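Local coordinates for protein succinate dehydrogenase (Membrane anchor subunit) (Mycolicibacterium smegmatis, PDB 7D6V) that forms the membrane anchor of a succinate dehydrogenase, holding a membrane-embedded Rieske-type iron-sulfur cluster and binding ubiquinone, so that it probably relays electrons from succinate oxidation to quinone, at residues Cys114-Tyr117 with Arg118-Tyr121; Phe147-Ile150 with Leu151-Ile154; Tyr202-Cys206 with His207-His211; Lys235-Thr238 with Arg239-Leu242. One frame throughout, in Å; residues are numbered along the deposited sequence.

Contact 1 of 4, residues Cys114-Tyr117 with Arg118-Tyr121; sequences CYYY and RKAY. With FES (Fe2/s2 (inorganic) cluster), chain J; PEV ((1S)-2-{[(2-aminoethoxy)(hydroxy)phosphoryl]oxy}-1-[(palmitoyloxy)methyl]ethyl stearate), chain I.
Arg118 reaches back along the first turn of its helix to lay its guanidinium over the ring of Tyr115. Its CB and CG each pass 3.5 Å from Cys114 O, the carbonyl that also accepts Arg118 N in the opening i to i+4 backbone bond, and Arg118 CD comes closer still, 3.2 Å from Cys114 O. Bends at chi2 and chi3 turn the chain, so that NH1 stands 3.5 Å above the Tyr115 ring, over its centre. CZ is 4.2 Å from the Tyr115 ring centroid, a cation-pi contact with the two planes 38° apart. Arginine suits the place because one flat cation can cover a ring and still leave its nitrogens to bond acceptors: NH1 bonds Thr113 O, and NH2 forms a salt bridge with Glu144.

The same turn begins at the iron-sulfur cluster. Cys114 is the N-cap: its SG, anti to the backbone N (chi1 159°), binds FE1 at 2.5 Å and accepts Tyr117 N at 3.4 Å. The added N-H probably stabilises a metal-bound thiolate. Further on, the Tyr121 ring lies between Arg118 CA on one face and lipid carbon C38 of PEV on the opposite one.

Within the fold, helix 115-124 packs through Tyr116 and Tyr117 on helix 240-264, through Cys114 and Tyr117 on Tyr202 of helix 188-204, and through Ala120 on helix 33-55, while Tyr115 OH is hydrogen-bonded to Glu229 of the neighbouring iron-sulfur subunit.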
# COMPACT_ATOMS: atom_id res chain seq x y z
N CYS C 114 8.46 -30.42 -12.02
CA CYS C 114 8.63 -29.02 -12.39
C CYS C 114 7.62 -28.17 -11.63
O CYS C 114 6.46 -28.56 -11.48
CB CYS C 114 8.47 -28.83 -13.89
SG CYS C 114 8.08 -27.13 -14.39
N TYR C 115 8.05 -27.01 -11.15
CA TYR C 115 7.17 -26.12 -10.40
C TYR C 115 6.01 -25.62 -11.27
O TYR C 115 4.87 -25.59 -10.81
CB TYR C 115 7.96 -24.96 -9.82
CG TYR C 115 8.72 -25.30 -8.55
CD1 TYR C 115 8.11 -25.21 -7.31
CD2 TYR C 115 10.04 -25.73 -8.59
CE1 TYR C 115 8.78 -25.53 -6.16
CE2 TYR C 115 10.72 -26.05 -7.44
CZ TYR C 115 10.08 -25.95 -6.22
OH TYR C 115 10.74 -26.26 -5.07
N TYR C 116 6.28 -25.25 -12.52
CA TYR C 116 5.19 -24.82 -13.39
C TYR C 116 4.21 -25.95 -13.65
O TYR C 116 2.99 -25.76 -13.58
CB TYR C 116 5.71 -24.27 -14.71
CG TYR C 116 4.58 -24.17 -15.70
CD1 TYR C 116 3.55 -23.26 -15.51
CD2 TYR C 116 4.51 -25.01 -16.80
CE1 TYR C 116 2.50 -23.18 -16.38
CE2 TYR C 116 3.46 -24.93 -17.69
CZ TYR C 116 2.46 -24.01 -17.47
OH TYR C 116 1.41 -23.93 -18.35
N TYR C 117 4.72 -27.14 -13.98
CA TYR C 117 3.84 -28.25 -14.30
C TYR C 117 3.00 -28.66 -13.10
O TYR C 117 1.85 -29.07 -13.26
CB TYR C 117 4.65 -29.44 -14.82
CG TYR C 117 5.01 -29.33 -16.28
CD1 TYR C 117 4.08 -29.61 -17.27
CD2 TYR C 117 6.28 -28.94 -16.67
CE1 TYR C 117 4.41 -29.50 -18.60
CE2 TYR C 117 6.62 -28.84 -18.00
CZ TYR C 117 5.68 -29.12 -18.96
OH TYR C 117 6.02 -29.01 -20.29
N ARG C 118 3.56 -28.55 -11.90
CA ARG C 118 2.78 -28.84 -10.70
C ARG C 118 1.59 -27.91 -10.60
O ARG C 118 0.47 -28.36 -10.33
CB ARG C 118 3.66 -28.74 -9.46
CG ARG C 118 4.35 -30.03 -9.09
CD ARG C 118 5.76 -29.79 -8.63
NE ARG C 118 5.79 -29.34 -7.24
CZ ARG C 118 6.88 -28.90 -6.63
NH1 ARG C 118 8.03 -28.85 -7.28
NH2 ARG C 118 6.82 -28.50 -5.37
N LYS C 119 1.80 -26.61 -10.83
CA LYS C 119 0.68 -25.68 -10.90
C LYS C 119 -0.35 -26.13 -11.92
O LYS C 119 -1.55 -26.21 -11.63
CB LYS C 119 1.19 -24.28 -11.26
CG LYS C 119 0.09 -23.25 -11.38
CD LYS C 119 0.61 -21.91 -11.82
CE LYS C 119 0.40 -21.71 -13.30
NZ LYS C 119 -1.03 -21.44 -13.60
N ALA C 120 0.12 -26.46 -13.13
CA ALA C 120 -0.78 -26.79 -14.23
C ALA C 120 -1.67 -27.97 -13.88
O ALA C 120 -2.89 -27.89 -13.99
CB ALA C 120 0.03 -27.07 -15.49
N TYR C 121 -1.08 -29.08 -13.42
CA TYR C 121 -1.94 -30.23 -13.19
C TYR C 121 -2.62 -30.21 -11.83
O TYR C 121 -3.70 -30.79 -11.71
CB TYR C 121 -1.21 -31.57 -13.40
CG TYR C 121 0.01 -31.88 -12.57
CD1 TYR C 121 1.27 -31.96 -13.15
CD2 TYR C 121 -0.10 -32.15 -11.21
CE1 TYR C 121 2.38 -32.27 -12.40
CE2 TYR C 121 1.01 -32.46 -10.46
CZ TYR C 121 2.24 -32.51 -11.06
OH TYR C 121 3.35 -32.82 -10.31
FE1 FES J . 10.27 -26.06 -13.94
FE2 FES J . 12.65 -26.73 -12.89
S1 FES J . 11.04 -25.59 -11.93
S2 FES J . 11.92 -27.13 -14.92
C48 PEV I . 5.41 -32.92 -20.44
C47 PEV I . 5.27 -34.31 -19.84
C46 PEV I . 4.85 -34.23 -18.38
C45 PEV I . 3.35 -33.98 -18.27
C44 PEV I . 2.75 -34.65 -17.04
C43 PEV I . 1.38 -34.08 -16.70
C42 PEV I . 0.45 -35.18 -16.22
C41 PEV I . 0.28 -35.13 -14.71
C40 PEV I . -1.00 -35.81 -14.26
C39 PEV I . -0.75 -36.69 -13.05
C38 PEV I . -0.67 -35.84 -11.79
C37 PEV I . -2.05 -35.64 -11.18
C36 PEV I . -2.04 -35.97 -9.70
C35 PEV I . -1.91 -34.71 -8.86
C34 PEV I . -2.55 -34.90 -7.49
C33 PEV I . -2.08 -36.19 -6.85
C32 PEV I . -3.11 -36.71 -5.86
C31 PEV I . -2.82 -36.22 -4.46
O31 PEV I . -2.88 -35.07 -4.21
O2 PEV I . -2.48 -37.14 -3.46
C2 PEV I . -3.46 -37.24 -2.48
C1 PEV I . -3.03 -36.40 -1.28
O3P PEV I . -3.59 -35.12 -1.43
P PEV I . -4.64 -34.58 -0.29
O1P PEV I . -6.02 -35.14 -0.55
O2P PEV I . -4.69 -33.08 -0.32
O4P PEV I . -4.14 -35.10 1.19
C4 PEV I . -4.76 -36.22 1.76
C5 PEV I . -3.70 -37.04 2.49
N6 PEV I . -4.15 -38.41 2.65
C3 PEV I . -3.61 -38.71 -2.07
O3 PEV I . -3.71 -39.46 -3.25
C11 PEV I . -2.60 -40.27 -3.51
O11 PEV I . -2.30 -41.13 -2.75
C12 PEV I . -1.76 -40.04 -4.76
C13 PEV I . -1.49 -41.34 -5.51
C14 PEV I . -1.12 -41.10 -6.97
C15 PEV I . -0.04 -40.02 -7.12
C16 PEV I . 1.19 -40.57 -7.83
C17 PEV I . 1.82 -39.59 -8.82
C18 PEV I . 1.13 -38.23 -8.87
C19 PEV I . 2.08 -37.06 -8.61
C20 PEV I . 3.48 -37.50 -8.18
C21 PEV I . 4.51 -36.41 -8.41
C22 PEV I . 5.93 -36.96 -8.48
C23 PEV I . 6.67 -36.91 -7.14
C24 PEV I . 7.55 -38.15 -6.96
C25 PEV I . 8.87 -38.03 -7.71
C26 PEV I . 9.06 -39.15 -8.72

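Contact 2 of 4, residues Phe147-Ile150 with Leu151-Ile154; sequences FPLI and LQNI. With UQ1 (ubiquinone-1), chain H; PEV ((1S)-2-{[(2-aminoethoxy)(hydroxy)phosphoryl]oxy}-1-[(palmitoyloxy)methyl]ethyl stearate), chain I.
Leu149 and Gln152 run alongside each other, both pointing the same way, with Leu149 CD2 3.8 Å from Gln152 NE2. The pair faces the phospholipid PEV: Leu149 CD1 meets its ester oxygen O31, and the Gln152 amide lies against chain carbon C21, with NE2 3.4 Å from it. A glutamine can sit on this greasy surface probably because its NE2 is hydrogen-bonded to the hydroxyls of Tyr122 and Tyr121.

Ile150 and Asn153 instead cross obliquely. With CG anti to its own carbonyl carbon (chi1 -67°), Asn153 swings ND2 back to donate to Ile150 O at 2.7 Å, approaching tilted from the carbonyl plane. That bond reinforces a poorly bonded turn, since Leu151 N, Gln152 N and Asn153 N make weak i to i+3 bonds to Pro148 O, Leu149 O and Ile150 O.

Leu151 lies between two ligands. Its CD1 is 4.2 Å from Phe147 CE1, its CD2 approaches ubiquinone-1, and its CB touches the lipid. Phe147 offers its ring edge to the quinone methyl CM5, 3.7 Å from CD1 of that ring.

A short helix passing into a 3-10 turn thus presents aliphatic and aromatic groups to the quinone headgroup and isoprenoid tail, lining the ubiquinone-1 site of this structure.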
# COMPACT_ATOMS: atom_id res chain seq x y z
N PHE C 147 3.16 -38.17 2.36
CA PHE C 147 4.22 -38.97 1.76
C PHE C 147 4.30 -38.88 0.24
O PHE C 147 5.42 -38.69 -0.27
CB PHE C 147 4.08 -40.44 2.18
CG PHE C 147 4.61 -41.41 1.16
CD1 PHE C 147 5.97 -41.51 0.91
CD2 PHE C 147 3.74 -42.20 0.43
CE1 PHE C 147 6.45 -42.38 -0.03
CE2 PHE C 147 4.22 -43.09 -0.51
CZ PHE C 147 5.57 -43.17 -0.74
N PRO C 148 3.22 -39.04 -0.53
CA PRO C 148 3.40 -38.97 -1.99
C PRO C 148 3.88 -37.61 -2.46
O PRO C 148 4.91 -37.53 -3.14
CB PRO C 148 2.01 -39.33 -2.53
CG PRO C 148 1.08 -39.06 -1.42
CD PRO C 148 1.82 -39.33 -0.16
N LEU C 149 3.18 -36.54 -2.09
CA LEU C 149 3.48 -35.22 -2.63
C LEU C 149 4.64 -34.53 -1.93
O LEU C 149 5.12 -33.51 -2.44
CB LEU C 149 2.23 -34.34 -2.56
CG LEU C 149 1.11 -34.73 -3.52
CD1 LEU C 149 0.06 -33.65 -3.60
CD2 LEU C 149 1.67 -35.03 -4.90
N ILE C 150 5.11 -35.03 -0.79
CA ILE C 150 6.32 -34.49 -0.18
C ILE C 150 7.54 -34.77 -1.04
O ILE C 150 8.57 -34.11 -0.90
CB ILE C 150 6.50 -35.04 1.25
CG1 ILE C 150 7.55 -34.24 2.03
CG2 ILE C 150 6.92 -36.49 1.22
CD1 ILE C 150 7.14 -32.84 2.37
N LEU C 151 7.45 -35.74 -1.96
CA LEU C 151 8.57 -36.12 -2.81
C LEU C 151 8.83 -35.12 -3.93
O LEU C 151 9.80 -35.29 -4.66
CB LEU C 151 8.33 -37.50 -3.40
CG LEU C 151 8.32 -38.68 -2.43
CD1 LEU C 151 7.92 -39.95 -3.13
CD2 LEU C 151 9.68 -38.83 -1.77
N GLN C 152 7.99 -34.10 -4.09
CA GLN C 152 8.23 -33.08 -5.10
C GLN C 152 9.42 -32.20 -4.76
O GLN C 152 9.82 -31.38 -5.59
CB GLN C 152 6.99 -32.21 -5.28
CG GLN C 152 5.71 -32.99 -5.49
CD GLN C 152 5.38 -33.16 -6.95
OE1 GLN C 152 6.26 -33.24 -7.80
NE2 GLN C 152 4.09 -33.23 -7.26
N ASN C 153 9.99 -32.34 -3.56
CA ASN C 153 11.09 -31.51 -3.10
C ASN C 153 12.45 -31.98 -3.59
O ASN C 153 13.46 -31.33 -3.29
CB ASN C 153 11.09 -31.44 -1.57
CG ASN C 153 9.89 -30.71 -1.02
OD1 ASN C 153 9.78 -29.49 -1.15
ND2 ASN C 153 8.97 -31.44 -0.41
N ILE C 154 12.51 -33.08 -4.33
CA ILE C 154 13.77 -33.57 -4.88
C ILE C 154 13.94 -33.14 -6.34
O ILE C 154 14.68 -33.76 -7.09
CB ILE C 154 13.89 -35.10 -4.75
CG1 ILE C 154 12.76 -35.79 -5.51
CG2 ILE C 154 13.88 -35.50 -3.29
CD1 ILE C 154 12.80 -37.29 -5.41
C1 UQ1 H . 10.20 -36.88 4.68
O1 UQ1 H . 11.13 -36.17 4.84
C2 UQ1 H . 9.00 -36.80 5.61
O2 UQ1 H . 8.99 -35.87 6.66
CM2 UQ1 H . 9.16 -36.44 7.93
C3 UQ1 H . 7.81 -37.72 5.40
O3 UQ1 H . 6.70 -37.65 6.26
CM3 UQ1 H . 5.75 -36.70 5.88
C4 UQ1 H . 7.82 -38.73 4.26
O4 UQ1 H . 6.89 -39.45 4.09
C5 UQ1 H . 9.02 -38.81 3.32
CM5 UQ1 H . 9.04 -39.82 2.18
C6 UQ1 H . 10.22 -37.89 3.54
C7 UQ1 H . 11.42 -37.97 2.60
C8 UQ1 H . 11.18 -36.99 1.45
C9 UQ1 H . 12.17 -36.32 0.92
C10 UQ1 H . 13.59 -36.49 1.45
C11 UQ1 H . 11.89 -35.35 -0.23
C48 PEV I . 5.41 -32.92 -20.44
C47 PEV I . 5.27 -34.31 -19.84
C46 PEV I . 4.85 -34.23 -18.38
C45 PEV I . 3.35 -33.98 -18.27
C44 PEV I . 2.75 -34.65 -17.04
C43 PEV I . 1.38 -34.08 -16.70
C42 PEV I . 0.45 -35.18 -16.22
C41 PEV I . 0.28 -35.13 -14.71
C40 PEV I . -1.00 -35.81 -14.26
C39 PEV I . -0.75 -36.69 -13.05
C38 PEV I . -0.67 -35.84 -11.79
C37 PEV I . -2.05 -35.64 -11.18
C36 PEV I . -2.04 -35.97 -9.70
C35 PEV I . -1.91 -34.71 -8.86
C34 PEV I . -2.55 -34.90 -7.49
C33 PEV I . -2.08 -36.19 -6.85
C32 PEV I . -3.11 -36.71 -5.86
C31 PEV I . -2.82 -36.22 -4.46
O31 PEV I . -2.88 -35.07 -4.21
O2 PEV I . -2.48 -37.14 -3.46
C2 PEV I . -3.46 -37.24 -2.48
C1 PEV I . -3.03 -36.40 -1.28
O3P PEV I . -3.59 -35.12 -1.43
P PEV I . -4.64 -34.58 -0.29
O1P PEV I . -6.02 -35.14 -0.55
O2P PEV I . -4.69 -33.08 -0.32
O4P PEV I . -4.14 -35.10 1.19
C4 PEV I . -4.76 -36.22 1.76
C5 PEV I . -3.70 -37.04 2.49
N6 PEV I . -4.15 -38.41 2.65
C3 PEV I . -3.61 -38.71 -2.07
O3 PEV I . -3.71 -39.46 -3.25
C11 PEV I . -2.60 -40.27 -3.51
O11 PEV I . -2.30 -41.13 -2.75
C12 PEV I . -1.76 -40.04 -4.76
C13 PEV I . -1.49 -41.34 -5.51
C14 PEV I . -1.12 -41.10 -6.97
C15 PEV I . -0.04 -40.02 -7.12
C16 PEV I . 1.19 -40.57 -7.83
C17 PEV I . 1.82 -39.59 -8.82
C18 PEV I . 1.13 -38.23 -8.87
C19 PEV I . 2.08 -37.06 -8.61
C20 PEV I . 3.48 -37.50 -8.18
C21 PEV I . 4.51 -36.41 -8.41
C22 PEV I . 5.93 -36.96 -8.48
C23 PEV I . 6.67 -36.91 -7.14
C24 PEV I . 7.55 -38.15 -6.96
C25 PEV I . 8.87 -38.03 -7.71
C26 PEV I . 9.06 -39.15 -8.72

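Contact 3 of 4, residues Tyr202-Cys206 with His207-His211. With FES (Fe2/s2 (inorganic) cluster), chain J.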
# COMPACT_ATOMS: atom_id res chain seq x y z
N TYR C 202 14.94 -23.86 -21.56
CA TYR C 202 13.97 -24.34 -20.58
C TYR C 202 14.67 -24.90 -19.34
O TYR C 202 14.23 -24.66 -18.21
CB TYR C 202 13.07 -25.40 -21.20
CG TYR C 202 12.21 -26.12 -20.20
CD1 TYR C 202 11.22 -25.45 -19.49
CD2 TYR C 202 12.39 -27.47 -19.95
CE1 TYR C 202 10.43 -26.11 -18.57
CE2 TYR C 202 11.61 -28.13 -19.03
CZ TYR C 202 10.63 -27.45 -18.35
OH TYR C 202 9.85 -28.11 -17.43
N THR C 203 15.75 -25.66 -19.54
CA THR C 203 16.48 -26.22 -18.41
C THR C 203 17.13 -25.14 -17.56
O THR C 203 17.17 -25.25 -16.33
CB THR C 203 17.53 -27.22 -18.91
OG1 THR C 203 16.91 -28.13 -19.82
CG2 THR C 203 18.13 -28.00 -17.75
N LEU C 204 17.64 -24.08 -18.19
CA LEU C 204 18.31 -23.03 -17.45
C LEU C 204 17.36 -22.00 -16.87
O LEU C 204 17.78 -21.19 -16.04
CB LEU C 204 19.33 -22.32 -18.35
CG LEU C 204 20.52 -23.17 -18.80
CD1 LEU C 204 21.53 -22.31 -19.54
CD2 LEU C 204 21.17 -23.86 -17.62
N SER C 205 16.09 -22.01 -17.26
CA SER C 205 15.09 -21.16 -16.62
C SER C 205 14.42 -21.84 -15.44
O SER C 205 13.44 -21.31 -14.90
CB SER C 205 14.05 -20.71 -17.64
OG SER C 205 13.23 -21.78 -18.05
N CYS C 206 14.91 -23.01 -15.04
CA CYS C 206 14.33 -23.75 -13.93
C CYS C 206 14.42 -23.02 -12.60
O CYS C 206 15.39 -22.31 -12.33
CB CYS C 206 14.99 -25.13 -13.81
SG CYS C 206 14.85 -25.88 -12.17
N HIS C 207 13.39 -23.18 -11.77
CA HIS C 207 13.36 -22.55 -10.45
C HIS C 207 14.44 -23.09 -9.53
O HIS C 207 14.95 -22.36 -8.68
CB HIS C 207 11.99 -22.74 -9.81
CG HIS C 207 10.97 -21.73 -10.23
ND1 HIS C 207 9.97 -22.01 -11.14
CD2 HIS C 207 10.80 -20.43 -9.87
CE1 HIS C 207 9.23 -20.93 -11.32
NE2 HIS C 207 9.71 -19.96 -10.56
N SER C 208 14.79 -24.37 -9.68
CA SER C 208 15.90 -24.92 -8.90
C SER C 208 17.24 -24.38 -9.37
O SER C 208 18.15 -24.21 -8.56
CB SER C 208 15.88 -26.44 -8.96
OG SER C 208 14.76 -26.97 -8.28
N CYS C 209 17.38 -24.13 -10.67
CA CYS C 209 18.59 -23.50 -11.18
C CYS C 209 18.75 -22.10 -10.60
O CYS C 209 19.86 -21.69 -10.24
CB CYS C 209 18.56 -23.45 -12.70
SG CYS C 209 20.01 -22.68 -13.46
N ARG C 210 17.66 -21.35 -10.51
CA ARG C 210 17.70 -20.01 -9.93
C ARG C 210 18.17 -20.06 -8.48
O ARG C 210 18.97 -19.22 -8.05
CB ARG C 210 16.33 -19.36 -10.02
CG ARG C 210 16.31 -17.87 -9.79
CD ARG C 210 14.88 -17.37 -9.73
NE ARG C 210 14.81 -15.94 -9.46
CZ ARG C 210 13.74 -15.33 -8.98
NH1 ARG C 210 12.65 -16.03 -8.70
NH2 ARG C 210 13.75 -14.02 -8.77
N HIS C 211 17.68 -21.04 -7.72
CA HIS C 211 18.10 -21.19 -6.33
C HIS C 211 19.56 -21.61 -6.23
O HIS C 211 20.31 -21.06 -5.41
CB HIS C 211 17.19 -22.21 -5.65
CG HIS C 211 17.60 -22.55 -4.25
ND1 HIS C 211 18.23 -23.73 -3.94
CD2 HIS C 211 17.46 -21.87 -3.09
CE1 HIS C 211 18.47 -23.77 -2.64
NE2 HIS C 211 18.01 -22.65 -2.10
FE1 FES J . 10.27 -26.06 -13.94
FE2 FES J . 12.65 -26.73 -12.89
S1 FES J . 11.04 -25.59 -11.93
S2 FES J . 11.92 -27.13 -14.92
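Chi1 of each cysteine decides where its sulfur goes in the turn where Cys206 meets Cys209. Chi1 of Cys206 is 158°, which sets SG opposite its backbone N and carries it to the cluster, where it binds FE2 at 2.5 Å. Chi1 of Cys209, at 180°, turns its own sulfur to within 3.7 Å of Leu204 O. The backbone itself brings the two CB atoms of Cys206 and Cys209 to 4.1 Å. The second cysteine therefore packs against the end of the preceding helix and is not among the cluster ligands.

Cys206 is also the N-cap of helix 207-215. Cys209 N points at Cys206 SG as in a capping bond, although the sulfur's modelled position makes that bond less certain. The backbone bond from Arg210 N to Cys206 O, 3.1 Å long, is clearer and closes the first full turn. Cysteine fits here because its sulfur binds FE2; it may also cap the helix.

His207, with CG beside its backbone N (chi1 -84°), turns its ring so that bridging sulfide S1 lies at the ring edge, 3.8 Å from His207 ND1. Its backbone N is 3.4 Å from the same S1. From the end of helix 188-204, Tyr202 OH lies 3.4 Å from sulfide S2.

The turn joins helix 188-204 to helix 207-215. Cys209 packs on Phe159 of helix 155-175, whose His155 is the other protein ligand of FE2, and Arg210 is hydrogen-bonded to Ser234 of helix 224-237 and to Asn222 of the neighbouring iron-sulfur subunit.

Contact 4 of 4, residues Lys235-Thr238 with Arg239-Leu242. With FES (Fe2/s2 (inorganic) cluster), chain J.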
# COMPACT_ATOMS: atom_id res chain seq x y z
N LYS C 235 15.76 -13.42 -15.31
CA LYS C 235 15.15 -12.92 -16.54
C LYS C 235 14.61 -14.07 -17.38
O LYS C 235 13.52 -13.97 -17.95
CB LYS C 235 16.16 -12.10 -17.34
CG LYS C 235 16.11 -10.62 -17.05
CD LYS C 235 17.50 -10.03 -16.86
CE LYS C 235 18.39 -10.32 -18.05
NZ LYS C 235 19.77 -9.80 -17.83
N LEU C 236 15.35 -15.17 -17.47
CA LEU C 236 14.84 -16.34 -18.18
C LEU C 236 13.65 -16.96 -17.46
O LEU C 236 12.69 -17.41 -18.10
CB LEU C 236 15.95 -17.38 -18.36
CG LEU C 236 16.94 -17.14 -19.49
CD1 LEU C 236 17.80 -18.37 -19.69
CD2 LEU C 236 16.21 -16.78 -20.77
N ASN C 237 13.70 -17.01 -16.13
CA ASN C 237 12.69 -17.68 -15.33
C ASN C 237 11.35 -16.95 -15.36
O ASN C 237 10.32 -17.58 -15.12
CB ASN C 237 13.20 -17.81 -13.89
CG ASN C 237 12.24 -18.55 -12.99
OD1 ASN C 237 11.53 -17.94 -12.19
ND2 ASN C 237 12.21 -19.87 -13.11
N THR C 238 11.35 -15.65 -15.64
CA THR C 238 10.08 -14.95 -15.79
C THR C 238 9.23 -15.51 -16.92
O THR C 238 8.01 -15.32 -16.91
CB THR C 238 10.32 -13.45 -16.02
OG1 THR C 238 11.25 -13.28 -17.10
CG2 THR C 238 10.87 -12.80 -14.77
N ARG C 239 9.83 -16.19 -17.89
CA ARG C 239 9.13 -16.77 -19.03
C ARG C 239 9.13 -18.30 -18.99
O ARG C 239 9.10 -18.95 -20.03
CB ARG C 239 9.75 -16.30 -20.34
CG ARG C 239 9.65 -14.81 -20.63
CD ARG C 239 8.21 -14.36 -20.84
NE ARG C 239 7.52 -14.04 -19.60
CZ ARG C 239 6.21 -13.87 -19.49
NH1 ARG C 239 5.43 -14.01 -20.56
NH2 ARG C 239 5.66 -13.58 -18.32
N HIS C 240 9.17 -18.88 -17.79
CA HIS C 240 9.32 -20.33 -17.66
C HIS C 240 8.07 -21.07 -18.12
O HIS C 240 8.17 -22.18 -18.66
CB HIS C 240 9.66 -20.69 -16.22
CG HIS C 240 10.24 -22.06 -16.07
ND1 HIS C 240 11.34 -22.49 -16.78
CD2 HIS C 240 9.88 -23.10 -15.29
CE1 HIS C 240 11.63 -23.73 -16.44
NE2 HIS C 240 10.76 -24.13 -15.54
N MET C 241 6.88 -20.50 -17.89
CA MET C 241 5.65 -21.09 -18.40
C MET C 241 5.71 -21.30 -19.91
O MET C 241 5.29 -22.34 -20.42
CB MET C 241 4.46 -20.19 -18.06
CG MET C 241 3.12 -20.74 -18.52
SD MET C 241 1.73 -19.68 -18.09
CE MET C 241 1.99 -18.31 -19.21
N LEU C 242 6.21 -20.30 -20.64
CA LEU C 242 6.19 -20.35 -22.09
C LEU C 242 7.17 -21.39 -22.63
O LEU C 242 6.86 -22.11 -23.58
CB LEU C 242 6.51 -18.97 -22.66
CG LEU C 242 6.39 -18.78 -24.16
CD1 LEU C 242 4.94 -18.60 -24.56
CD2 LEU C 242 7.22 -17.58 -24.61
FE1 FES J . 10.27 -26.06 -13.94
FE2 FES J . 12.65 -26.73 -12.89
S1 FES J . 11.04 -25.59 -11.93
S2 FES J . 11.92 -27.13 -14.92
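Arg239 curls back on the residue just before it, aiming two nitrogens of its guanidinium at one carbonyl oxygen: NE is 3.0 Å and NH2 3.2 Å from Thr238 O, both weak, bent bonds. This happens at a type I beta turn, Asn237 to His240, where helix 224-237 gives way to helix 240-264. With chi2 and chi3 of Arg239 both bent, the chain folds over its neighbour. This exposed place suits a long, charged side chain.

The beta turn is closed by the backbone bond from His240 N to Asn237 O at 3.2 Å. One residue earlier, Arg239 N donates to Leu236 O at 3.1 Å, the preceding i to i+3 bond. The Thr238 hydroxyl donates to Lys235 O one turn back, so a polar group at the helix end is satisfied locally.

Asn237 and His240 are buried. Their amide and ring planes are 25° apart, and Asn237 ND2 lies 4.1 Å from His240 CB while bonding Ser205 O. Histidine suits the site because its ring has two nitrogens to use. ND1 is probably hydrogen-bonded to Ser205 OG, which with the iron bond would limit the ring's rotation, and the ring lies almost parallel to that of Tyr202. At the far edge, with FE1 in the ring plane, His240 NE2 binds this iron at 2.6 Å.

How the contacts relate
Taken from the N terminus, the four contacts follow in series; each is local, between residues close in sequence, so none closes a long loop and none nests in or crosses another. Contact 1 opens helix 115-124, contact 2 leads toward helix 155-175, and contacts 3 and 4 lie at helix junctions. The fold brings them together. Contacts 1, 3 and 4 meet round the cluster, supplying three ligands; His155, just after contact 2, is the fourth. Each iron thus has one cysteine and one histidine, unlike the classical Rieske cluster, where one iron has both cysteines and the other both histidines. Contact 2 touches contact 1 and shares its lipid; both lie on the same side of the chain's centre.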